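PDB 1SNY: sniffer CG10964-PA from Drosophila melanogaster, which probably reduces carbonyl compounds using NADPH, as a carbonyl reductase of the short-chain dehydrogenase/reductase family. Local coordinates for residues L33-V38 and A61-D66; G111-S116 and T224-S229; L128-T133 and R190-A195. All blocks are in the same frame, centred on the assembly; numbering follows the deposited sequence.

Contact 1 (L33-V38 and A61-D66); sequences LGLGLV and AKELED. With NAP (NADP nicotinamide-adenine-dinucleotide phosphate), chain B.
A leucine methyl set close to a carboxylate is the odd feature here: CD2 of L35 lies 3.1 Å from OE1 of E63, a close carbon-oxygen approach. The two side chains cross at about a right angle. L35 reaches over because its CG is anti to the backbone N (chi1 178°), and its other methyl, CD1, sits 4.0 Å from CG of E63. E63 runs out extended beyond CG, and what probably keeps its carboxylate in place is a salt bridge from OE2 to K39; the CD2 methyl of L35 then meets the other oxygen, OE1. CD1 of L35 also lies 4.4 Å from CA of L64, a looser approach to the second helix.

At the start of 33-38 the helix meets the cofactor. L33 N gives a hydrogen bond of 3.1 Å to O2N of the nicotinamide-side phosphate of NADP, with an N-H...O angle of 143°, while L33 CD1 packs 3.4 Å from O4D of the adjoining ribose. Cut back to an alanine, this side chain would lose CD1 and is likely to leave a gap beside the ribose, although the amide bond could remain.

A61 takes the N-cap of helix 62-70. On the inner side V38 and L64 settle on strands 50-55 and 74-78, and L37 packs against helix 235-248; the contact thus joins two neighbouring helices of the Rossmann fold across one face of its parallel sheet.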
loop_
_atom_site.group_PDB
_atom_site.type_symbol
_atom_site.label_atom_id
_atom_site.label_comp_id
_atom_site.label_asym_id
_atom_site.label_seq_id
_atom_site.Cartn_x
_atom_site.Cartn_y
_atom_site.Cartn_z
ATOM N N LEU A 33 18.576 -10.462 7.639
ATOM C CA LEU A 33 18.145 -9.927 8.927
ATOM C C LEU A 33 17.452 -10.931 9.852
ATOM O O LEU A 33 17.596 -10.856 11.077
ATOM C CB LEU A 33 17.239 -8.708 8.697
ATOM C CG LEU A 33 17.816 -7.607 7.791
ATOM C CD1 LEU A 33 16.833 -6.449 7.690
ATOM C CD2 LEU A 33 19.149 -7.120 8.345
ATOM N N GLY A 34 16.704 -11.866 9.275
ATOM C CA GLY A 34 16.019 -12.852 10.091
ATOM C C GLY A 34 17.025 -13.631 10.911
ATOM O O GLY A 34 16.893 -13.769 12.129
ATOM N N LEU A 35 18.047 -14.134 10.230
ATOM C CA LEU A 35 19.103 -14.901 10.875
ATOM C C LEU A 35 19.907 -14.008 11.816
ATOM O O LEU A 35 20.328 -14.439 12.891
ATOM C CB LEU A 35 20.034 -15.487 9.813
ATOM C CG LEU A 35 21.236 -16.299 10.296
ATOM C CD1 LEU A 35 20.761 -17.571 10.988
ATOM C CD2 LEU A 35 22.120 -16.633 9.106
ATOM N N GLY A 36 20.122 -12.764 11.396
ATOM C CA GLY A 36 20.880 -11.832 12.206
ATOM C C GLY A 36 20.180 -11.550 13.516
ATOM O O GLY A 36 20.825 -11.437 14.564
ATOM N N LEU A 37 18.854 -11.438 13.458
ATOM C CA LEU A 37 18.057 -11.171 14.647
ATOM C C LEU A 37 18.125 -12.354 15.596
ATOM O O LEU A 37 18.239 -12.177 16.804
ATOM C CB LEU A 37 16.599 -10.896 14.269
ATOM C CG LEU A 37 16.278 -9.583 13.551
ATOM C CD1 LEU A 37 14.805 -9.570 13.170
ATOM C CD2 LEU A 37 16.601 -8.402 14.456
ATOM N N VAL A 38 18.040 -13.563 15.046
ATOM C CA VAL A 38 18.111 -14.769 15.867
ATOM C C VAL A 38 19.382 -14.731 16.709
ATOM O O VAL A 38 19.329 -14.837 17.934
ATOM C CB VAL A 38 18.139 -16.048 14.998
ATOM C CG1 VAL A 38 18.270 -17.277 15.881
ATOM C CG2 VAL A 38 16.882 -16.137 14.163
ATOM N N ALA A 61 18.976 -23.878 5.103
ATOM C CA ALA A 61 19.120 -23.168 6.367
ATOM C C ALA A 61 20.025 -23.959 7.304
ATOM O O ALA A 61 19.673 -24.215 8.457
ATOM C CB ALA A 61 17.751 -22.971 7.007
ATOM N N LYS A 62 21.185 -24.360 6.795
ATOM C CA LYS A 62 22.140 -25.123 7.583
ATOM C C LYS A 62 22.540 -24.328 8.818
ATOM O O LYS A 62 22.556 -24.856 9.929
ATOM C CB LYS A 62 23.372 -25.445 6.744
ATOM N N GLU A 63 22.858 -23.053 8.618
ATOM C CA GLU A 63 23.261 -22.198 9.726
ATOM C C GLU A 63 22.167 -22.088 10.786
ATOM O O GLU A 63 22.457 -22.102 11.980
ATOM C CB GLU A 63 23.650 -20.813 9.209
ATOM C CG GLU A 63 24.021 -19.828 10.305
ATOM C CD GLU A 63 24.966 -18.748 9.819
ATOM O OE1 GLU A 63 24.771 -18.242 8.694
ATOM O OE2 GLU A 63 25.902 -18.402 10.570
ATOM N N LEU A 64 20.913 -21.982 10.351
ATOM C CA LEU A 64 19.791 -21.891 11.285
ATOM C C LEU A 64 19.573 -23.251 11.932
ATOM O O LEU A 64 19.290 -23.348 13.127
ATOM C CB LEU A 64 18.511 -21.467 10.558
ATOM C CG LEU A 64 17.224 -21.500 11.395
ATOM C CD1 LEU A 64 17.329 -20.513 12.549
ATOM C CD2 LEU A 64 16.031 -21.166 10.518
ATOM N N GLU A 65 19.701 -24.300 11.126
ATOM C CA GLU A 65 19.527 -25.665 11.601
ATOM C C GLU A 65 20.651 -26.013 12.576
ATOM O O GLU A 65 20.471 -26.818 13.492
ATOM C CB GLU A 65 19.535 -26.629 10.413
ATOM C CG GLU A 65 19.306 -28.085 10.772
ATOM C CD GLU A 65 18.068 -28.288 11.617
ATOM O OE1 GLU A 65 18.125 -28.004 12.831
ATOM O OE2 GLU A 65 17.035 -28.725 11.064
ATOM N N ASP A 66 21.809 -25.391 12.372
ATOM C CA ASP A 66 22.965 -25.616 13.227
ATOM C C ASP A 66 22.772 -24.867 14.539
ATOM O O ASP A 66 23.079 -25.387 15.612
ATOM C CB ASP A 66 24.231 -25.141 12.532
HETATM P PA NAP B . 16.590 -11.451 2.227
HETATM O O1A NAP B . 16.180 -11.607 0.888
HETATM O O2A NAP B . 17.990 -11.693 2.753
HETATM O O5B NAP B . 15.651 -12.325 3.181
HETATM C C5B NAP B . 14.221 -12.367 2.932
HETATM C C4B NAP B . 13.778 -13.498 3.914
HETATM O O4B NAP B . 12.289 -13.629 3.759
HETATM C C3B NAP B . 14.305 -14.926 3.565
HETATM O O3B NAP B . 14.516 -15.604 4.813
HETATM C C2B NAP B . 13.184 -15.503 2.727
HETATM O O2B NAP B . 13.137 -16.919 2.613
HETATM C C1B NAP B . 11.926 -14.948 3.432
HETATM N N9A NAP B . 10.791 -15.055 2.530
HETATM C C8A NAP B . 10.509 -14.462 1.316
HETATM N N7A NAP B . 9.349 -14.836 0.787
HETATM C C5A NAP B . 8.849 -15.730 1.722
HETATM C C6A NAP B . 7.651 -16.467 1.720
HETATM N N6A NAP B . 6.687 -16.464 0.764
HETATM N N1A NAP B . 7.415 -17.303 2.828
HETATM C C2A NAP B . 8.340 -17.393 3.882
HETATM N N3A NAP B . 9.530 -16.680 3.905
HETATM C C4A NAP B . 9.739 -15.863 2.803
HETATM O O3 NAP B . 16.247 -9.982 2.696
HETATM P PN NAP B . 16.490 -9.189 4.036
HETATM O O1N NAP B . 17.376 -8.038 3.797
HETATM O O2N NAP B . 16.947 -10.189 5.039
HETATM O O5D NAP B . 15.045 -8.621 4.346
HETATM C C5D NAP B . 14.472 -8.761 5.692
HETATM C C4D NAP B . 13.329 -7.770 5.822
HETATM O O4D NAP B . 13.860 -6.426 5.951
HETATM C C3D NAP B . 12.343 -7.702 4.611
HETATM O O3D NAP B . 10.976 -7.574 5.070
HETATM C C2D NAP B . 12.847 -6.490 3.841
HETATM O O2D NAP B . 11.879 -5.925 2.985
HETATM C C1D NAP B . 13.248 -5.570 4.930
HETATM N N1N NAP B . 14.305 -4.578 4.631
HETATM C C2N NAP B . 15.647 -4.891 4.242
HETATM C C3N NAP B . 16.517 -3.817 3.997
HETATM C C7N NAP B . 17.967 -4.094 3.579
HETATM O O7N NAP B . 18.669 -3.119 3.384
HETATM N N7N NAP B . 18.412 -5.315 3.445
HETATM C C4N NAP B . 16.074 -2.423 4.134
HETATM C C5N NAP B . 14.734 -2.179 4.522
HETATM C C6N NAP B . 13.834 -3.246 4.774
HETATM P P2B NAP B . 13.881 -17.748 1.406
HETATM O O1X NAP B . 15.354 -17.840 1.815
HETATM O O2X NAP B . 13.156 -19.052 1.470
HETATM O O3X NAP B . 13.701 -16.948 0.124
#

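Contact 2 (G111-S116 and T224-S229); sequences GIAPKS and TDMGGS. With NAP (NADP nicotinamide-adenine-dinucleotide phosphate), chain B.
A113 and M226 bring the two loops together with their CA atoms 6.9 Å apart: 111-116 runs extended after strand 105-108, whereas 225-227 turn in helical conformation without regular helix bonds. An ST motif organises that turn, G227 N donating to T224 OG1 at 3.1 Å and an almost straight 175°, with a weak bond from M226 N. The same hydroxyl donates to O1N of NADP at 2.6 Å, so the oxygen that receives the turn's amides also holds a phosphate.

M226, present as selenomethionine, bridges the loops. Its chain leaves the backbone extended and bends at chi3 (-71°), which brings CE against the peptide between I112 and A113, 3.2 Å from A113 N. CE also lies only 3.4 Å from A113 CB, closer than carbons usually pack. One bond back, SE is 3.5 Å from O2D of the nicotinamide ribose. On the adenine side I112 CG2 rests 3.5 Å from N7A. Y189 packs against both A113 and M226.

The loops meet through apolar atoms, then, while T224 OG1 ties 224-229 to the phosphate; this is consistent with bound NADP helping to set the position of 224-229.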
loop_
_atom_site.group_PDB
_atom_site.type_symbol
_atom_site.label_atom_id
_atom_site.label_comp_id
_atom_site.label_asym_id
_atom_site.label_seq_id
_atom_site.Cartn_x
_atom_site.Cartn_y
_atom_site.Cartn_z
ATOM N N GLY A 111 10.137 -10.964 3.615
ATOM C CA GLY A 111 9.807 -9.984 2.602
ATOM C C GLY A 111 10.558 -10.273 1.321
ATOM O O GLY A 111 11.494 -11.072 1.319
ATOM N N ILE A 112 10.137 -9.641 0.228
ATOM C CA ILE A 112 10.787 -9.806 -1.064
ATOM C C ILE A 112 10.848 -8.460 -1.762
ATOM O O ILE A 112 10.027 -7.582 -1.510
ATOM C CB ILE A 112 10.026 -10.785 -1.989
ATOM C CG1 ILE A 112 8.578 -10.331 -2.145
ATOM C CG2 ILE A 112 10.124 -12.204 -1.441
ATOM C CD1 ILE A 112 7.737 -11.180 -3.107
ATOM N N ALA A 113 11.835 -8.305 -2.637
ATOM C CA ALA A 113 12.013 -7.081 -3.403
ATOM C C ALA A 113 12.422 -7.484 -4.810
ATOM O O ALA A 113 13.527 -7.986 -5.018
ATOM C CB ALA A 113 13.096 -6.212 -2.769
ATOM N N PRO A 114 11.536 -7.285 -5.797
ATOM C CA PRO A 114 11.899 -7.660 -7.166
ATOM C C PRO A 114 13.004 -6.758 -7.698
ATOM O O PRO A 114 13.341 -5.749 -7.083
ATOM C CB PRO A 114 10.593 -7.483 -7.924
ATOM C CG PRO A 114 9.970 -6.307 -7.211
ATOM C CD PRO A 114 10.203 -6.655 -5.759
ATOM N N LYS A 115 13.570 -7.131 -8.839
ATOM C CA LYS A 115 14.628 -6.342 -9.456
ATOM C C LYS A 115 14.086 -4.972 -9.834
ATOM O O LYS A 115 12.923 -4.841 -10.210
ATOM C CB LYS A 115 15.141 -7.038 -10.718
ATOM C CG LYS A 115 15.800 -8.386 -10.475
ATOM C CD LYS A 115 16.224 -9.022 -11.794
ATOM C CE LYS A 115 17.330 -10.036 -11.575
ATOM N NZ LYS A 115 18.529 -9.367 -10.985
ATOM N N SER A 116 14.931 -3.955 -9.731
ATOM C CA SER A 116 14.547 -2.593 -10.085
ATOM C C SER A 116 13.982 -2.579 -11.503
ATOM O O SER A 116 14.439 -3.328 -12.362
ATOM C CB SER A 116 15.769 -1.675 -10.012
ATOM O OG SER A 116 15.514 -0.432 -10.641
ATOM N N THR A 224 22.628 -7.368 2.867
ATOM C CA THR A 224 22.098 -8.723 2.740
ATOM C C THR A 224 21.900 -8.951 1.247
ATOM O O THR A 224 22.246 -8.089 0.440
ATOM C CB THR A 224 20.734 -8.873 3.428
ATOM O OG1 THR A 224 19.784 -8.007 2.791
ATOM C CG2 THR A 224 20.842 -8.522 4.905
ATOM N N ASP A 225 21.342 -10.099 0.873
ATOM C CA ASP A 225 21.108 -10.377 -0.537
ATOM C C ASP A 225 20.210 -9.298 -1.145
ATOM O O ASP A 225 20.342 -8.957 -2.323
ATOM C CB ASP A 225 20.476 -11.762 -0.715
ATOM C CG ASP A 225 21.407 -12.889 -0.292
ATOM O OD1 ASP A 225 22.600 -12.849 -0.670
ATOM O OD2 ASP A 225 20.950 -13.821 0.408
HETATM N N MSE A 226 19.303 -8.754 -0.338
HETATM C CA MSE A 226 18.399 -7.707 -0.806
HETATM C C MSE A 226 19.065 -6.337 -0.731
HETATM O O MSE A 226 19.004 -5.551 -1.676
HETATM C CB MSE A 226 17.115 -7.684 0.031
HETATM C CG MSE A 226 16.151 -6.570 -0.370
HETATM SE SE MSE A 226 14.521 -6.507 0.688
HETATM C CE MSE A 226 13.675 -8.098 -0.011
ATOM N N GLY A 227 19.703 -6.055 0.400
ATOM C CA GLY A 227 20.361 -4.773 0.582
ATOM C C GLY A 227 21.540 -4.541 -0.345
ATOM O O GLY A 227 21.800 -3.403 -0.749
ATOM N N GLY A 228 22.259 -5.612 -0.676
ATOM C CA GLY A 228 23.409 -5.492 -1.557
ATOM C C GLY A 228 24.691 -5.084 -0.847
ATOM O O GLY A 228 24.665 -4.636 0.301
ATOM N N SER A 229 25.818 -5.221 -1.546
ATOM C CA SER A 229 27.127 -4.890 -0.987
ATOM C C SER A 229 27.390 -3.397 -0.789
ATOM O O SER A 229 28.369 -3.024 -0.138
ATOM C CB SER A 229 28.228 -5.475 -1.870
ATOM O OG SER A 229 28.213 -4.875 -3.153
HETATM P PA NAP B . 16.590 -11.451 2.227
HETATM O O1A NAP B . 16.180 -11.607 0.888
HETATM O O2A NAP B . 17.990 -11.693 2.753
HETATM O O5B NAP B . 15.651 -12.325 3.181
HETATM C C5B NAP B . 14.221 -12.367 2.932
HETATM C C4B NAP B . 13.778 -13.498 3.914
HETATM O O4B NAP B . 12.289 -13.629 3.759
HETATM C C3B NAP B . 14.305 -14.926 3.565
HETATM O O3B NAP B . 14.516 -15.604 4.813
HETATM C C2B NAP B . 13.184 -15.503 2.727
HETATM O O2B NAP B . 13.137 -16.919 2.613
HETATM C C1B NAP B . 11.926 -14.948 3.432
HETATM N N9A NAP B . 10.791 -15.055 2.530
HETATM C C8A NAP B . 10.509 -14.462 1.316
HETATM N N7A NAP B . 9.349 -14.836 0.787
HETATM C C5A NAP B . 8.849 -15.730 1.722
HETATM C C6A NAP B . 7.651 -16.467 1.720
HETATM N N6A NAP B . 6.687 -16.464 0.764
HETATM N N1A NAP B . 7.415 -17.303 2.828
HETATM C C2A NAP B . 8.340 -17.393 3.882
HETATM N N3A NAP B . 9.530 -16.680 3.905
HETATM C C4A NAP B . 9.739 -15.863 2.803
HETATM O O3 NAP B . 16.247 -9.982 2.696
HETATM P PN NAP B . 16.490 -9.189 4.036
HETATM O O1N NAP B . 17.376 -8.038 3.797
HETATM O O2N NAP B . 16.947 -10.189 5.039
HETATM O O5D NAP B . 15.045 -8.621 4.346
HETATM C C5D NAP B . 14.472 -8.761 5.692
HETATM C C4D NAP B . 13.329 -7.770 5.822
HETATM O O4D NAP B . 13.860 -6.426 5.951
HETATM C C3D NAP B . 12.343 -7.702 4.611
HETATM O O3D NAP B . 10.976 -7.574 5.070
HETATM C C2D NAP B . 12.847 -6.490 3.841
HETATM O O2D NAP B . 11.879 -5.925 2.985
HETATM C C1D NAP B . 13.248 -5.570 4.930
HETATM N N1N NAP B . 14.305 -4.578 4.631
HETATM C C2N NAP B . 15.647 -4.891 4.242
HETATM C C3N NAP B . 16.517 -3.817 3.997
HETATM C C7N NAP B . 17.967 -4.094 3.579
HETATM O O7N NAP B . 18.669 -3.119 3.384
HETATM N N7N NAP B . 18.412 -5.315 3.445
HETATM C C4N NAP B . 16.074 -2.423 4.134
HETATM C C5N NAP B . 14.734 -2.179 4.522
HETATM C C6N NAP B . 13.834 -3.246 4.774
HETATM P P2B NAP B . 13.881 -17.748 1.406
HETATM O O1X NAP B . 15.354 -17.840 1.815
HETATM O O2X NAP B . 13.156 -19.052 1.470
HETATM O O3X NAP B . 13.701 -16.948 0.124
#

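Contact 3 (L128-T133 and R190-A195); sequences LDTLQT and RTSKSA. With NAP (NADP nicotinamide-adenine-dinucleotide phosphate), chain B.
S192 OG is held by two groups, Y189 O and N134 ND2, and touches T130 CG2 at 3.5 Å. Its torsion puts OG between backbone N and carbonyl carbon (chi1 73°), where it reaches Y189 O of its own helix, while ND2 of N134 comes from the other helix, 124-155. Next to it, L131 lays CD2 over the S192 backbone, 3.7 Å from CA, and touches T191 OG1 at 3.9 Å. T191 OG1 and T130 OG1 bond to carbonyls one turn earlier, Y187 and E126, so both threonine hydroxyls have a carbonyl of their own helix as partner.

With threonine and serine at the crossing, the axes of 128-133 and 190-195 approach to 8.7 Å, running the same way at 26°. From the second helix K193 points its end to the cofactor, NZ donating to O3D of the nicotinamide ribose at 3.1 Å and, weakly, to O2D; M171 O is a further partner. L128 and L131 pack on V136 of the second subunit. Y189 and K193 have the Tyr-X-X-X-Lys spacing that marks the active site of short-chain dehydrogenases/reductases.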
loop_
_atom_site.group_PDB
_atom_site.type_symbol
_atom_site.label_atom_id
_atom_site.label_comp_id
_atom_site.label_asym_id
_atom_site.label_seq_id
_atom_site.Cartn_x
_atom_site.Cartn_y
_atom_site.Cartn_z
ATOM N N LEU A 128 1.393 -7.751 -7.813
ATOM C CA LEU A 128 0.539 -8.588 -6.981
ATOM C C LEU A 128 1.343 -9.511 -6.066
ATOM O O LEU A 128 1.028 -9.646 -4.887
ATOM C CB LEU A 128 -0.404 -9.435 -7.848
ATOM C CG LEU A 128 -1.725 -8.858 -8.364
ATOM C CD1 LEU A 128 -2.547 -8.347 -7.193
ATOM C CD2 LEU A 128 -1.462 -7.748 -9.358
ATOM N N ASP A 129 2.381 -10.152 -6.601
ATOM C CA ASP A 129 3.194 -11.056 -5.789
ATOM C C ASP A 129 3.905 -10.342 -4.637
ATOM O O ASP A 129 3.989 -10.872 -3.514
ATOM C CB ASP A 129 4.237 -11.770 -6.654
ATOM C CG ASP A 129 3.622 -12.809 -7.575
ATOM O OD1 ASP A 129 2.411 -13.092 -7.439
ATOM O OD2 ASP A 129 4.357 -13.342 -8.431
ATOM N N THR A 130 4.419 -9.146 -4.913
ATOM C CA THR A 130 5.127 -8.393 -3.883
ATOM C C THR A 130 4.119 -7.943 -2.831
ATOM O O THR A 130 4.382 -8.012 -1.635
ATOM C CB THR A 130 5.855 -7.179 -4.478
ATOM O OG1 THR A 130 6.845 -7.637 -5.407
ATOM C CG2 THR A 130 6.548 -6.371 -3.379
ATOM N N LEU A 131 2.958 -7.491 -3.285
ATOM C CA LEU A 131 1.922 -7.069 -2.359
ATOM C C LEU A 131 1.436 -8.243 -1.500
ATOM O O LEU A 131 1.124 -8.076 -0.323
ATOM C CB LEU A 131 0.765 -6.439 -3.134
ATOM C CG LEU A 131 1.057 -5.026 -3.657
ATOM C CD1 LEU A 131 0.057 -4.650 -4.737
ATOM C CD2 LEU A 131 1.000 -4.024 -2.497
ATOM N N GLN A 132 1.371 -9.442 -2.071
ATOM C CA GLN A 132 0.915 -10.587 -1.282
ATOM C C GLN A 132 1.885 -10.981 -0.163
ATOM O O GLN A 132 1.473 -11.212 0.969
ATOM C CB GLN A 132 0.670 -11.801 -2.194
ATOM C CG GLN A 132 0.219 -13.018 -1.430
ATOM C CD GLN A 132 0.009 -14.206 -2.330
ATOM O OE1 GLN A 132 0.935 -14.645 -3.009
ATOM N NE2 GLN A 132 -1.212 -14.729 -2.349
ATOM N N THR A 133 3.175 -11.041 -0.473
ATOM C CA THR A 133 4.179 -11.429 0.513
ATOM C C THR A 133 4.553 -10.333 1.516
ATOM O O THR A 133 4.714 -10.605 2.708
ATOM C CB THR A 133 5.483 -11.899 -0.176
ATOM O OG1 THR A 133 5.239 -13.119 -0.889
ATOM C CG2 THR A 133 6.582 -12.124 0.858
ATOM N N ARG A 190 7.830 -0.344 -3.034
ATOM C CA ARG A 190 7.320 0.828 -2.321
ATOM C C ARG A 190 5.849 0.707 -1.950
ATOM O O ARG A 190 5.466 0.970 -0.809
ATOM C CB ARG A 190 7.514 2.097 -3.144
ATOM C CG ARG A 190 8.959 2.554 -3.307
ATOM C CD ARG A 190 8.981 3.906 -4.009
ATOM N NE ARG A 190 10.314 4.341 -4.417
ATOM C CZ ARG A 190 11.213 4.878 -3.601
ATOM N NH1 ARG A 190 10.934 5.048 -2.315
ATOM N NH2 ARG A 190 12.390 5.267 -4.081
ATOM N N THR A 191 5.010 0.313 -2.902
ATOM C CA THR A 191 3.599 0.199 -2.581
ATOM C C THR A 191 3.342 -0.808 -1.470
ATOM O O THR A 191 2.476 -0.593 -0.617
ATOM C CB THR A 191 2.745 -0.197 -3.816
ATOM O OG1 THR A 191 3.224 -1.431 -4.364
ATOM C CG2 THR A 191 2.801 0.893 -4.871
ATOM N N SER A 192 4.078 -1.921 -1.477
ATOM C CA SER A 192 3.873 -2.939 -0.462
ATOM C C SER A 192 4.310 -2.520 0.923
ATOM O O SER A 192 3.688 -2.897 1.904
ATOM C CB SER A 192 4.595 -4.252 -0.833
ATOM O OG SER A 192 6.009 -4.155 -0.684
ATOM N N LYS A 193 5.385 -1.742 1.009
ATOM C CA LYS A 193 5.865 -1.303 2.319
ATOM C C LYS A 193 5.036 -0.125 2.834
ATOM O O LYS A 193 4.818 -0.012 4.035
ATOM C CB LYS A 193 7.362 -0.956 2.246
ATOM C CG LYS A 193 8.267 -2.161 1.980
ATOM C CD LYS A 193 8.124 -3.245 3.058
ATOM C CE LYS A 193 9.327 -4.190 3.044
ATOM N NZ LYS A 193 9.264 -5.207 4.132
ATOM N N SER A 194 4.574 0.754 1.944
ATOM C CA SER A 194 3.715 1.848 2.397
ATOM C C SER A 194 2.400 1.221 2.832
ATOM O O SER A 194 1.756 1.689 3.764
ATOM C CB SER A 194 3.459 2.888 1.285
ATOM O OG SER A 194 4.642 3.589 0.982
ATOM N N ALA A 195 1.990 0.145 2.158
ATOM C CA ALA A 195 0.758 -0.530 2.538
ATOM C C ALA A 195 0.936 -1.208 3.900
ATOM O O ALA A 195 0.021 -1.206 4.720
ATOM C CB ALA A 195 0.367 -1.579 1.469
HETATM P PA NAP B . 16.590 -11.451 2.227
HETATM O O1A NAP B . 16.180 -11.607 0.888
HETATM O O2A NAP B . 17.990 -11.693 2.753
HETATM O O5B NAP B . 15.651 -12.325 3.181
HETATM C C5B NAP B . 14.221 -12.367 2.932
HETATM C C4B NAP B . 13.778 -13.498 3.914
HETATM O O4B NAP B . 12.289 -13.629 3.759
HETATM C C3B NAP B . 14.305 -14.926 3.565
HETATM O O3B NAP B . 14.516 -15.604 4.813
HETATM C C2B NAP B . 13.184 -15.503 2.727
HETATM O O2B NAP B . 13.137 -16.919 2.613
HETATM C C1B NAP B . 11.926 -14.948 3.432
HETATM N N9A NAP B . 10.791 -15.055 2.530
HETATM C C8A NAP B . 10.509 -14.462 1.316
HETATM N N7A NAP B . 9.349 -14.836 0.787
HETATM C C5A NAP B . 8.849 -15.730 1.722
HETATM C C6A NAP B . 7.651 -16.467 1.720
HETATM N N6A NAP B . 6.687 -16.464 0.764
HETATM N N1A NAP B . 7.415 -17.303 2.828
HETATM C C2A NAP B . 8.340 -17.393 3.882
HETATM N N3A NAP B . 9.530 -16.680 3.905
HETATM C C4A NAP B . 9.739 -15.863 2.803
HETATM O O3 NAP B . 16.247 -9.982 2.696
HETATM P PN NAP B . 16.490 -9.189 4.036
HETATM O O1N NAP B . 17.376 -8.038 3.797
HETATM O O2N NAP B . 16.947 -10.189 5.039
HETATM O O5D NAP B . 15.045 -8.621 4.346
HETATM C C5D NAP B . 14.472 -8.761 5.692
HETATM C C4D NAP B . 13.329 -7.770 5.822
HETATM O O4D NAP B . 13.860 -6.426 5.951
HETATM C C3D NAP B . 12.343 -7.702 4.611
HETATM O O3D NAP B . 10.976 -7.574 5.070
HETATM C C2D NAP B . 12.847 -6.490 3.841
HETATM O O2D NAP B . 11.879 -5.925 2.985
HETATM C C1D NAP B . 13.248 -5.570 4.930
HETATM N N1N NAP B . 14.305 -4.578 4.631
HETATM C C2N NAP B . 15.647 -4.891 4.242
HETATM C C3N NAP B . 16.517 -3.817 3.997
HETATM C C7N NAP B . 17.967 -4.094 3.579
HETATM O O7N NAP B . 18.669 -3.119 3.384
HETATM N N7N NAP B . 18.412 -5.315 3.445
HETATM C C4N NAP B . 16.074 -2.423 4.134
HETATM C C5N NAP B . 14.734 -2.179 4.522
HETATM C C6N NAP B . 13.834 -3.246 4.774
HETATM P P2B NAP B . 13.881 -17.748 1.406
HETATM O O1X NAP B . 15.354 -17.840 1.815
HETATM O O2X NAP B . 13.156 -19.052 1.470
HETATM O O3X NAP B . 13.701 -16.948 0.124
#

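In the fold
All three contacts belong to one Rossmann fold and all touch the same NADP. Contact 1 comes first along the chain and is complete before contact 2 opens; contact 3 is nested inside the loop that contact 2 closes. Helices 32-42 and 62-70 of contact 1 link the strands of the 3-2-1 half of the seven-stranded parallel sheet, while helices 124-155 and 187-207 of contact 3 belong to its 4-5-6 half. Contact 2 touches both, its centre about 18 Å from that of contact 1 and about 14 Å from that of contact 3, whose own centres are about 25 Å apart: T224 packs on L33, and I112 and P114 pack on T130 and its neighbours. The cofactor is thus held from both halves of the sheet.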